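Local coordinates for conserved hypothetical secreted protein (Helicobacter pylori, PDB 4RNZ) that is a zinc-containing M23-family metallopeptidase that determines cell shape, probably by cleaving peptide bonds in peptidoglycan, at residues A[12-17]-A[68-73]; A[52-57]-A[75-80]; A[115-120]-A[307-312]; A[189-194]-A[302-307]. All coordinates share one frame; numbering follows the deposited sequence.

The four contacts fall into two groups. Contacts 1 and 2, with centres about 7 Å apart, both lie in the N-terminal region and interlock along the chain: strand 66-73 of contact 1 is the sheet neighbour of both strand 55-61 and strand 76-83 of contact 2. Contacts 3 and 4 come later and join the second Csd3 region to the M23 peptidase region; their centres are about 13 Å apart, they share Asn-307, and contact 4 is nested in the loop that contact 3 closes, with strands 299-306 and 309-311 pairing. Some 30 to 37 Å separates the centres of one group from the other; the first lies within one region, while the second joins two.

Contact 1 (A[12-17]-A[68-73])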
# COMPACT_ATOMS: atom_id res chain seq x y z
N LEU A 12 -12.65 18.24 -4.53
CA LEU A 12 -13.59 19.28 -4.95
C LEU A 12 -14.53 19.66 -3.81
O LEU A 12 -14.76 20.85 -3.52
CB LEU A 12 -14.34 18.76 -6.17
CG LEU A 12 -15.05 19.66 -7.15
CD1 LEU A 12 -14.20 20.84 -7.58
CD2 LEU A 12 -15.44 18.77 -8.34
N GLY A 13 -15.06 18.66 -3.13
CA GLY A 13 -15.89 18.89 -1.97
C GLY A 13 -15.12 19.65 -0.91
O GLY A 13 -15.69 20.50 -0.25
N PHE A 14 -13.83 19.35 -0.73
CA PHE A 14 -13.03 20.08 0.25
C PHE A 14 -12.87 21.55 -0.17
O PHE A 14 -12.93 22.47 0.66
CB PHE A 14 -11.67 19.38 0.44
CG PHE A 14 -10.78 20.04 1.44
CD1 PHE A 14 -10.92 19.78 2.80
CD2 PHE A 14 -9.78 20.91 1.03
CE1 PHE A 14 -10.08 20.39 3.72
CE2 PHE A 14 -8.94 21.52 1.95
CZ PHE A 14 -9.09 21.27 3.29
N LEU A 15 -12.65 21.78 -1.46
CA LEU A 15 -12.49 23.15 -1.95
C LEU A 15 -13.76 23.95 -1.71
O LEU A 15 -13.73 25.05 -1.16
CB LEU A 15 -12.15 23.14 -3.43
CG LEU A 15 -10.83 22.51 -3.84
CD1 LEU A 15 -10.59 22.80 -5.31
CD2 LEU A 15 -9.69 23.05 -2.99
N GLU A 16 -14.88 23.36 -2.12
CA GLU A 16 -16.25 23.93 -1.91
C GLU A 16 -16.52 24.24 -0.44
O GLU A 16 -16.88 25.35 -0.09
CB GLU A 16 -17.31 22.94 -2.43
CG GLU A 16 -18.76 23.30 -2.12
CD GLU A 16 -19.76 22.36 -2.79
OE1 GLU A 16 -19.62 21.12 -2.62
OE2 GLU A 16 -20.66 22.85 -3.50
N LYS A 17 -16.29 23.27 0.44
CA LYS A 17 -16.54 23.47 1.87
C LYS A 17 -15.75 24.62 2.47
O LYS A 17 -16.20 25.26 3.41
CB LYS A 17 -16.23 22.19 2.66
CG LYS A 17 -16.85 22.15 4.04
CD LYS A 17 -17.56 20.82 4.26
CE LYS A 17 -18.41 20.83 5.52
NZ LYS A 17 -17.57 20.83 6.74
N ILE A 68 -0.86 16.67 -1.54
CA ILE A 68 -1.36 17.89 -2.12
C ILE A 68 -1.05 19.01 -1.15
O ILE A 68 -1.39 18.91 0.03
CB ILE A 68 -2.89 17.83 -2.27
CG1 ILE A 68 -3.25 16.86 -3.39
CG2 ILE A 68 -3.49 19.21 -2.53
CD1 ILE A 68 -4.73 16.52 -3.42
N HIS A 69 -0.43 20.07 -1.65
CA HIS A 69 -0.26 21.30 -0.90
C HIS A 69 -1.12 22.40 -1.51
O HIS A 69 -0.88 22.84 -2.64
CB HIS A 69 1.21 21.72 -0.93
CG HIS A 69 1.53 22.95 -0.13
ND1 HIS A 69 2.60 23.77 -0.41
CD2 HIS A 69 0.90 23.49 0.94
CE1 HIS A 69 2.61 24.78 0.44
NE2 HIS A 69 1.61 24.62 1.29
N ILE A 70 -2.12 22.85 -0.75
CA ILE A 70 -2.96 23.98 -1.13
C ILE A 70 -2.55 25.16 -0.29
O ILE A 70 -2.43 25.04 0.94
CB ILE A 70 -4.45 23.72 -0.88
CG1 ILE A 70 -4.97 22.67 -1.87
CG2 ILE A 70 -5.26 25.01 -0.99
CD1 ILE A 70 -6.24 21.98 -1.42
N TYR A 71 -2.31 26.30 -0.94
CA TYR A 71 -1.92 27.48 -0.17
C TYR A 71 -2.41 28.74 -0.86
O TYR A 71 -2.50 28.79 -2.09
CB TYR A 71 -0.41 27.57 0.05
CG TYR A 71 0.39 27.49 -1.21
CD1 TYR A 71 0.67 26.26 -1.79
CD2 TYR A 71 0.85 28.64 -1.86
CE1 TYR A 71 1.39 26.16 -2.95
CE2 TYR A 71 1.57 28.54 -3.04
CZ TYR A 71 1.84 27.30 -3.57
OH TYR A 71 2.53 27.16 -4.73
N LYS A 72 -2.77 29.71 -0.03
CA LYS A 72 -3.18 31.03 -0.51
C LYS A 72 -1.95 31.91 -0.61
O LYS A 72 -1.22 32.04 0.36
CB LYS A 72 -4.18 31.64 0.46
CG LYS A 72 -4.81 32.91 -0.08
CD LYS A 72 -5.93 33.43 0.79
CE LYS A 72 -6.55 34.65 0.12
NZ LYS A 72 -7.85 34.98 0.75
N LYS A 73 -1.68 32.47 -1.80
CA LYS A 73 -0.60 33.46 -1.95
C LYS A 73 -1.18 34.73 -2.58
O LYS A 73 -1.75 34.69 -3.68
CB LYS A 73 0.57 32.90 -2.76
CG LYS A 73 1.57 33.94 -3.25
CD LYS A 73 3.01 33.43 -3.30
CE LYS A 73 3.19 32.17 -4.13
NZ LYS A 73 2.85 32.34 -5.57
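Ile-70 meets Leu-15 and Phe-14 through its CD1, and the torsions bring that methyl to the ends of both. CG1 of Ile-70 stands beside the backbone N, opposite the carbonyl carbon (chi1 -70°), and an extended second torsion carries CD1 straight out from strand 68-73 to the helix. Leu-15 likewise holds CG opposite its carbonyl carbon (chi1 -64°); its CB leaves the helix at a slant, yet CD2 swings round to touch the isoleucine. Phe-14 points its CB to the strand, and its ring follows.

The closest approach is from CD2 of Leu-15 to CD1 of Ile-70, at 3.9 Å, a methyl-to-methyl meeting in which the two side chains slant across each other. The same CD1 lies 4.3 Å from CE2 of Phe-14, approaching the ring obliquely. One isoleucine methyl thus serves two consecutive helix residues. With no hydrogen bond between the segments and a CA separation of 9.6 Å from Leu-15 to Ile-70, the helix and strand are joined by apolar surface alone, and all three residues are buried.

This is a helix laid on one face of an antiparallel five-stranded sheet. Strand 66-73 is held between its neighbours by backbone bonds such as Ile-70 to Ala-58 and Tyr-71 to Phe-78. The apolar layer continues beyond Ile-70: Phe-14 also touches Ile-60 on strand 55-61 and meets the ring of Trp-6, while Leu-15 reaches Leu-24 and Tyr-25 of helix 23-26.

Contact 2 (A[52-57]-A[75-80]); sequences NNTLIQ and EDYFLD
Leu-55 turns its backbone carbonyl to the side chain of Tyr-77, at the point where segment 52-57 passes from a turn into strand 55-61. That strand and strand 76-83 are not direct partners: strand 66-73 runs between them in the antiparallel sheet, and the tyrosine ring has to reach across it. At the start of strand 55-61 the backbone is irregular, for Ile-56 and Gln-57 both face Leu-48 in a classic beta bulge.

CG of Tyr-77 sits beside its own backbone N and opposite the carbonyl carbon (chi1 -80°), which sends the ring across the middle strand to strand 55-61. Its OH donates to O of Leu-55 over a short 2.6 Å, nearly in line with the carbonyl (C=O...OH angle 164°), and that oxygen lies at the edge of the ring, in its plane.

This tie spans three successive strands of the antiparallel meander within the five-stranded sheet, 55-61, 66-73 and 76-83; Lys-72 on the middle strand packs against the ring. CG2 of Thr-54 lies 3.5 Å beyond OH of Tyr-77, almost in line with its C-O bond, while CD1 of Leu-55 lies 4.5 Å from CE1 of Tyr-77 in a looser apolar contact. Ile-20, Pro-21 and Leu-24 also touch the tyrosine, and Ile-20 touches Leu-55 as well.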
# COMPACT_ATOMS: atom_id res chain seq x y z
N ASN A 52 -9.69 34.91 10.74
CA ASN A 52 -11.04 34.70 10.21
C ASN A 52 -11.47 33.26 9.99
O ASN A 52 -12.55 33.02 9.46
CB ASN A 52 -11.18 35.45 8.88
CG ASN A 52 -11.33 36.94 9.08
OD1 ASN A 52 -10.90 37.50 10.09
ND2 ASN A 52 -11.95 37.59 8.10
N ASN A 53 -10.64 32.29 10.39
CA ASN A 53 -10.91 30.88 10.13
C ASN A 53 -10.90 30.55 8.62
O ASN A 53 -11.50 29.58 8.18
CB ASN A 53 -12.21 30.45 10.78
CG ASN A 53 -12.31 28.96 10.96
OD1 ASN A 53 -13.20 28.31 10.40
ND2 ASN A 53 -11.39 28.38 11.72
N THR A 54 -10.20 31.35 7.83
CA THR A 54 -10.09 31.08 6.43
C THR A 54 -8.96 30.08 6.24
O THR A 54 -7.90 30.22 6.81
CB THR A 54 -9.82 32.37 5.64
OG1 THR A 54 -10.93 33.25 5.83
CG2 THR A 54 -9.64 32.09 4.16
N LEU A 55 -9.21 29.07 5.42
CA LEU A 55 -8.19 28.10 5.09
C LEU A 55 -7.11 28.79 4.29
O LEU A 55 -7.37 29.30 3.19
CB LEU A 55 -8.80 26.94 4.30
CG LEU A 55 -7.96 25.68 4.10
CD1 LEU A 55 -6.88 25.88 3.03
CD2 LEU A 55 -7.34 25.22 5.41
N ILE A 56 -5.89 28.82 4.82
CA ILE A 56 -4.77 29.40 4.08
C ILE A 56 -3.73 28.37 3.68
O ILE A 56 -2.91 28.66 2.83
CB ILE A 56 -4.12 30.57 4.85
CG1 ILE A 56 -3.33 30.08 6.06
CG2 ILE A 56 -5.20 31.60 5.22
CD1 ILE A 56 -2.90 31.17 7.01
N GLN A 57 -3.75 27.19 4.28
CA GLN A 57 -2.88 26.08 3.87
C GLN A 57 -3.48 24.74 4.21
O GLN A 57 -4.17 24.59 5.21
CB GLN A 57 -1.54 26.14 4.55
CG GLN A 57 -0.57 27.09 3.91
CD GLN A 57 0.81 26.76 4.36
OE1 GLN A 57 1.56 26.09 3.64
NE2 GLN A 57 1.13 27.15 5.58
N GLU A 75 -3.79 37.07 -3.40
CA GLU A 75 -5.24 36.96 -3.53
C GLU A 75 -5.69 35.61 -4.10
O GLU A 75 -6.89 35.40 -4.31
CB GLU A 75 -5.75 38.08 -4.45
CG GLU A 75 -5.53 39.48 -3.89
CD GLU A 75 -6.39 39.77 -2.66
OE1 GLU A 75 -7.33 39.01 -2.36
OE2 GLU A 75 -6.12 40.78 -1.99
N ASP A 76 -4.76 34.70 -4.36
CA ASP A 76 -5.07 33.48 -5.09
C ASP A 76 -4.62 32.23 -4.36
O ASP A 76 -3.68 32.25 -3.58
CB ASP A 76 -4.39 33.50 -6.46
CG ASP A 76 -4.93 34.59 -7.35
OD1 ASP A 76 -6.16 34.58 -7.58
OD2 ASP A 76 -4.13 35.44 -7.79
N TYR A 77 -5.31 31.13 -4.66
CA TYR A 77 -4.97 29.83 -4.13
C TYR A 77 -4.20 29.09 -5.18
O TYR A 77 -4.36 29.32 -6.38
CB TYR A 77 -6.22 29.04 -3.75
CG TYR A 77 -6.81 29.44 -2.42
CD1 TYR A 77 -6.40 28.84 -1.24
CD2 TYR A 77 -7.80 30.42 -2.33
CE1 TYR A 77 -6.96 29.18 -0.02
CE2 TYR A 77 -8.36 30.77 -1.13
CZ TYR A 77 -7.94 30.16 0.03
OH TYR A 77 -8.51 30.52 1.23
N PHE A 78 -3.32 28.21 -4.71
CA PHE A 78 -2.49 27.41 -5.59
C PHE A 78 -2.53 25.96 -5.12
O PHE A 78 -2.80 25.71 -3.98
CB PHE A 78 -1.07 27.95 -5.52
CG PHE A 78 -0.93 29.30 -6.15
CD1 PHE A 78 -1.18 30.46 -5.42
CD2 PHE A 78 -0.61 29.42 -7.48
CE1 PHE A 78 -1.07 31.70 -6.02
CE2 PHE A 78 -0.51 30.67 -8.10
CZ PHE A 78 -0.73 31.80 -7.36
N LEU A 79 -2.22 25.02 -6.00
CA LEU A 79 -2.20 23.62 -5.62
C LEU A 79 -0.99 22.97 -6.21
O LEU A 79 -0.82 22.98 -7.44
CB LEU A 79 -3.49 22.97 -6.10
CG LEU A 79 -3.82 21.60 -5.53
CD1 LEU A 79 -5.32 21.40 -5.53
CD2 LEU A 79 -3.07 20.52 -6.30
N ASP A 80 -0.13 22.44 -5.35
CA ASP A 80 1.05 21.72 -5.79
C ASP A 80 0.95 20.29 -5.28
O ASP A 80 0.32 20.04 -4.27
CB ASP A 80 2.36 22.32 -5.24
CG ASP A 80 2.62 23.73 -5.74
OD1 ASP A 80 2.27 24.02 -6.89
OD2 ASP A 80 3.20 24.53 -4.98

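Contact 3 (A[115-120]-A[307-312]); sequences ANQLMN and NSRPIN
Gln-117 of helix 112-121 faces Asn-307 of the turn between strands 299-306 and 309-311, their CA atoms 7.3 Å apart; Asn-307 has a left-handed backbone conformation (phi/psi 57/39°).

The two side-chain amides lie stacked, their planes 22° apart, without a direct hydrogen bond. The chain of Gln-117, extended beyond CG, lays its amide over that of Asn-307: CG of Gln-117 comes 3.4 Å from OD1 of Asn-307, and NE2 of Gln-117 lies 3.6 Å from CG of Asn-307.

The polar ends are served from elsewhere. NE2 of Gln-117 bonds to O of Pro-154 and OE1 of Gln-153, which fixes the rotation of its amide. Each end of the Asn-307 amide goes to a water: ND2 donates over 3.3 Å to a water that in turn donates to O of Gln-117, and OD1 accepts, at 2.8 Å, from a second water that accepts from ND2 of Asn-120. Two water bridges therefore link the turn to two points side by side on the helix, one a backbone carbonyl and one a side chain. NH1 of Arg-309 shares the Pro-154 carbonyl with the glutamine.

The contact joins the second Csd3 region to the M23 peptidase region. Strand 153-163 lies alongside, with Ile-156 against Gln-117, Gln-153 against Asn-307 and Thr-155 against Arg-309, while Glu-259 pairs with Asn-307 through the backbone and the far side of the helix packs on helix 101-109.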
# COMPACT_ATOMS: atom_id res chain seq x y z
N ALA A 115 -0.31 -6.85 12.14
CA ALA A 115 -0.84 -8.20 12.33
C ALA A 115 -1.47 -8.68 11.03
O ALA A 115 -1.19 -9.79 10.58
CB ALA A 115 -1.84 -8.20 13.46
N ASN A 116 -2.27 -7.83 10.39
CA ASN A 116 -2.89 -8.18 9.09
C ASN A 116 -1.88 -8.42 7.98
O ASN A 116 -2.07 -9.31 7.15
CB ASN A 116 -3.81 -7.06 8.58
CG ASN A 116 -5.05 -6.87 9.42
OD1 ASN A 116 -5.46 -7.74 10.19
ND2 ASN A 116 -5.68 -5.72 9.23
N GLN A 117 -0.82 -7.60 7.95
CA GLN A 117 0.26 -7.80 6.99
C GLN A 117 0.94 -9.15 7.18
O GLN A 117 1.22 -9.84 6.20
CB GLN A 117 1.33 -6.73 7.12
CG GLN A 117 0.89 -5.40 6.60
CD GLN A 117 1.99 -4.35 6.56
OE1 GLN A 117 3.17 -4.63 6.70
NE2 GLN A 117 1.59 -3.14 6.33
N LEU A 118 1.17 -9.56 8.42
CA LEU A 118 1.76 -10.89 8.66
C LEU A 118 0.85 -12.04 8.22
O LEU A 118 1.32 -12.98 7.60
CB LEU A 118 2.17 -11.08 10.12
CG LEU A 118 3.07 -12.32 10.24
CD1 LEU A 118 4.51 -12.01 9.90
CD2 LEU A 118 2.96 -12.92 11.61
N MET A 119 -0.44 -11.97 8.57
CA MET A 119 -1.39 -13.00 8.20
C MET A 119 -1.38 -13.12 6.67
O MET A 119 -1.30 -14.21 6.12
CB MET A 119 -2.80 -12.66 8.66
CG MET A 119 -3.03 -12.48 10.16
SD MET A 119 -2.41 -13.78 11.25
CE MET A 119 -0.75 -13.19 11.54
N ASN A 120 -1.43 -11.98 6.00
CA ASN A 120 -1.45 -11.95 4.55
C ASN A 120 -0.17 -12.47 3.91
O ASN A 120 -0.23 -13.18 2.92
CB ASN A 120 -1.81 -10.54 4.04
CG ASN A 120 -3.29 -10.25 4.11
OD1 ASN A 120 -4.11 -11.12 3.81
ND2 ASN A 120 -3.66 -9.02 4.48
N ASN A 307 -0.96 -2.98 0.74
CA ASN A 307 -0.84 -2.44 2.11
C ASN A 307 -0.97 -0.91 2.10
O ASN A 307 -0.25 -0.20 2.80
CB ASN A 307 0.46 -2.90 2.76
CG ASN A 307 0.40 -4.35 3.19
OD1 ASN A 307 -0.63 -4.81 3.61
ND2 ASN A 307 1.51 -5.07 3.08
N SER A 308 -1.88 -0.45 1.24
CA SER A 308 -2.24 0.96 1.08
C SER A 308 -1.32 1.75 0.14
O SER A 308 -1.65 2.87 -0.24
CB SER A 308 -2.39 1.65 2.45
OG SER A 308 -1.11 2.15 2.86
N ARG A 309 -0.19 1.18 -0.26
CA ARG A 309 0.78 1.88 -1.08
C ARG A 309 0.67 1.47 -2.55
O ARG A 309 0.61 0.30 -2.86
CB ARG A 309 2.18 1.60 -0.57
CG ARG A 309 2.42 2.15 0.83
CD ARG A 309 3.81 1.79 1.33
NE ARG A 309 3.90 0.38 1.68
CZ ARG A 309 3.73 -0.13 2.91
NH1 ARG A 309 3.44 0.64 3.97
NH2 ARG A 309 3.85 -1.44 3.09
N PRO A 310 0.64 2.45 -3.46
CA PRO A 310 0.59 2.12 -4.89
C PRO A 310 1.83 1.34 -5.29
O PRO A 310 2.93 1.63 -4.83
CB PRO A 310 0.55 3.50 -5.59
CG PRO A 310 0.83 4.53 -4.55
CD PRO A 310 0.72 3.90 -3.20
N ILE A 311 1.63 0.36 -6.16
CA ILE A 311 2.68 -0.51 -6.63
C ILE A 311 2.45 -0.74 -8.13
O ILE A 311 1.30 -0.70 -8.61
CB ILE A 311 2.70 -1.82 -5.79
CG1 ILE A 311 3.95 -2.66 -6.10
CG2 ILE A 311 1.43 -2.63 -6.01
CD1 ILE A 311 4.25 -3.78 -5.11
N ASN A 312 3.54 -0.88 -8.88
CA ASN A 312 3.44 -1.08 -10.33
C ASN A 312 2.67 -2.37 -10.65
O ASN A 312 3.12 -3.47 -10.31
CB ASN A 312 4.83 -1.12 -10.98
CG ASN A 312 4.75 -1.25 -12.49
OD1 ASN A 312 3.68 -1.21 -13.09
ND2 ASN A 312 5.89 -1.40 -13.11
O HOH W 1 1.61 -8.25 3.76
O HOH W 2 -2.40 -6.27 5.15

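Contact 4 (A[189-194]-A[302-307]); sequences FLLETP and FGVYKN
Pro-194 lies over the face of the Phe-302 ring, CG of the proline 4.0 Å from the ring centroid and only 12° off the ring normal, a CH-pi contact in which the pyrrolidine presses one edge carbon onto the middle of the aromatic face. CG of Phe-302 is trans to its backbone N (chi1 178°), which turns the ring out from strand 299-306 to the loop. Beyond CG, the proline CD also approaches the ring, 4.2 Å from CD2 of Phe-302.

Farther along the strand, Leu-191 of the loop faces Val-304. Its CG stands beside the backbone N (chi1 -62°), and its CD1 meets CG2 of Val-304 tip to tip at 4.1 Å. The same CD1 comes obliquely to the phenylalanine, 4.4 Å from CZ of Phe-302, so one leucine methyl settles between residues Phe-302 and Val-304, which point to the same side of the strand with Gly-303 between them.

Strand 299-306 belongs to the antiparallel sheet of the M23 peptidase region, paired with strands 222-225, 260-267 and 309-311, and segment 189-194 runs alongside the strand in the opposite direction, as an irregular loop from the second Csd3 region. All four touching residues are buried. The metal site is near: His-301, next in sequence to Phe-302, is a zinc ligand, and the Phe-302 side chain lies about 8 Å from the bound zinc ion. Tyr-224 touches both Pro-194 and Phe-302, and Tyr-264 likewise meets the phenylalanine ring and packs on the proline.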
# COMPACT_ATOMS: atom_id res chain seq x y z
N PHE A 189 0.91 -12.65 -6.25
CA PHE A 189 -0.40 -12.66 -6.88
C PHE A 189 -0.12 -12.78 -8.36
O PHE A 189 0.83 -12.20 -8.84
CB PHE A 189 -1.13 -11.35 -6.59
CG PHE A 189 -1.44 -11.15 -5.14
CD1 PHE A 189 -2.64 -11.60 -4.60
CD2 PHE A 189 -0.53 -10.51 -4.31
CE1 PHE A 189 -2.93 -11.44 -3.25
CE2 PHE A 189 -0.81 -10.34 -2.95
CZ PHE A 189 -2.01 -10.80 -2.43
N LEU A 190 -0.88 -13.59 -9.07
CA LEU A 190 -0.71 -13.69 -10.53
C LEU A 190 -1.88 -12.90 -11.08
O LEU A 190 -3.00 -13.40 -11.12
CB LEU A 190 -0.74 -15.15 -11.00
CG LEU A 190 0.20 -16.12 -10.26
CD1 LEU A 190 -0.21 -17.59 -10.39
CD2 LEU A 190 1.65 -15.94 -10.69
N LEU A 191 -1.63 -11.66 -11.44
CA LEU A 191 -2.64 -10.81 -12.02
C LEU A 191 -2.67 -10.97 -13.53
O LEU A 191 -1.67 -11.29 -14.15
CB LEU A 191 -2.36 -9.35 -11.68
CG LEU A 191 -2.37 -8.97 -10.21
CD1 LEU A 191 -2.20 -7.47 -10.11
CD2 LEU A 191 -3.67 -9.43 -9.57
N GLU A 192 -3.83 -10.72 -14.12
CA GLU A 192 -3.99 -10.79 -15.58
C GLU A 192 -4.31 -9.40 -16.08
O GLU A 192 -5.04 -8.66 -15.43
CB GLU A 192 -5.16 -11.69 -15.95
CG GLU A 192 -4.84 -13.15 -15.83
CD GLU A 192 -6.01 -14.06 -16.18
OE1 GLU A 192 -7.14 -13.58 -16.45
OE2 GLU A 192 -5.78 -15.29 -16.19
N THR A 193 -3.79 -9.06 -17.24
CA THR A 193 -4.10 -7.82 -17.89
C THR A 193 -5.61 -7.73 -18.08
O THR A 193 -6.19 -8.64 -18.63
CB THR A 193 -3.40 -7.77 -19.24
OG1 THR A 193 -1.99 -7.85 -19.03
CG2 THR A 193 -3.73 -6.52 -19.96
N PRO A 194 -6.25 -6.63 -17.61
CA PRO A 194 -7.70 -6.57 -17.48
C PRO A 194 -8.46 -6.05 -18.70
O PRO A 194 -9.67 -5.94 -18.63
CB PRO A 194 -7.91 -5.58 -16.32
CG PRO A 194 -6.75 -4.67 -16.40
CD PRO A 194 -5.59 -5.50 -16.93
N PHE A 302 -5.66 1.47 -14.51
CA PHE A 302 -5.59 0.26 -13.70
C PHE A 302 -4.58 0.47 -12.59
O PHE A 302 -3.40 0.66 -12.85
CB PHE A 302 -5.20 -0.97 -14.55
CG PHE A 302 -5.05 -2.28 -13.77
CD1 PHE A 302 -6.01 -2.69 -12.84
CD2 PHE A 302 -3.95 -3.09 -13.96
CE1 PHE A 302 -5.87 -3.89 -12.15
CE2 PHE A 302 -3.81 -4.28 -13.29
CZ PHE A 302 -4.77 -4.68 -12.36
N GLY A 303 -5.07 0.49 -11.35
CA GLY A 303 -4.23 0.73 -10.19
C GLY A 303 -4.18 -0.44 -9.22
O GLY A 303 -5.17 -1.14 -9.03
N VAL A 304 -3.00 -0.64 -8.62
CA VAL A 304 -2.83 -1.66 -7.62
C VAL A 304 -2.15 -1.05 -6.41
O VAL A 304 -1.17 -0.32 -6.56
CB VAL A 304 -2.04 -2.87 -8.14
CG1 VAL A 304 -1.87 -3.91 -7.03
CG2 VAL A 304 -2.76 -3.50 -9.34
N TYR A 305 -2.71 -1.35 -5.24
CA TYR A 305 -2.22 -0.88 -3.93
C TYR A 305 -1.94 -2.08 -3.03
O TYR A 305 -2.84 -2.88 -2.80
CB TYR A 305 -3.29 -0.03 -3.25
CG TYR A 305 -3.53 1.23 -4.01
CD1 TYR A 305 -4.39 1.25 -5.10
CD2 TYR A 305 -2.86 2.41 -3.67
CE1 TYR A 305 -4.56 2.41 -5.85
CE2 TYR A 305 -3.04 3.57 -4.41
CZ TYR A 305 -3.89 3.54 -5.50
OH TYR A 305 -4.09 4.67 -6.24
N LYS A 306 -0.70 -2.21 -2.57
CA LYS A 306 -0.33 -3.24 -1.61
C LYS A 306 -0.15 -2.59 -0.24
O LYS A 306 0.73 -1.76 -0.09
CB LYS A 306 0.98 -3.92 -2.00
CG LYS A 306 1.42 -5.00 -1.02
CD LYS A 306 2.71 -5.70 -1.44
CE LYS A 306 3.24 -6.63 -0.34
NZ LYS A 306 4.36 -7.51 -0.79
N ASN A 307 -0.96 -2.98 0.74
CA ASN A 307 -0.84 -2.44 2.11
C ASN A 307 -0.97 -0.91 2.10
O ASN A 307 -0.25 -0.20 2.80
CB ASN A 307 0.46 -2.90 2.76
CG ASN A 307 0.40 -4.35 3.19
OD1 ASN A 307 -0.63 -4.81 3.61
ND2 ASN A 307 1.51 -5.07 3.08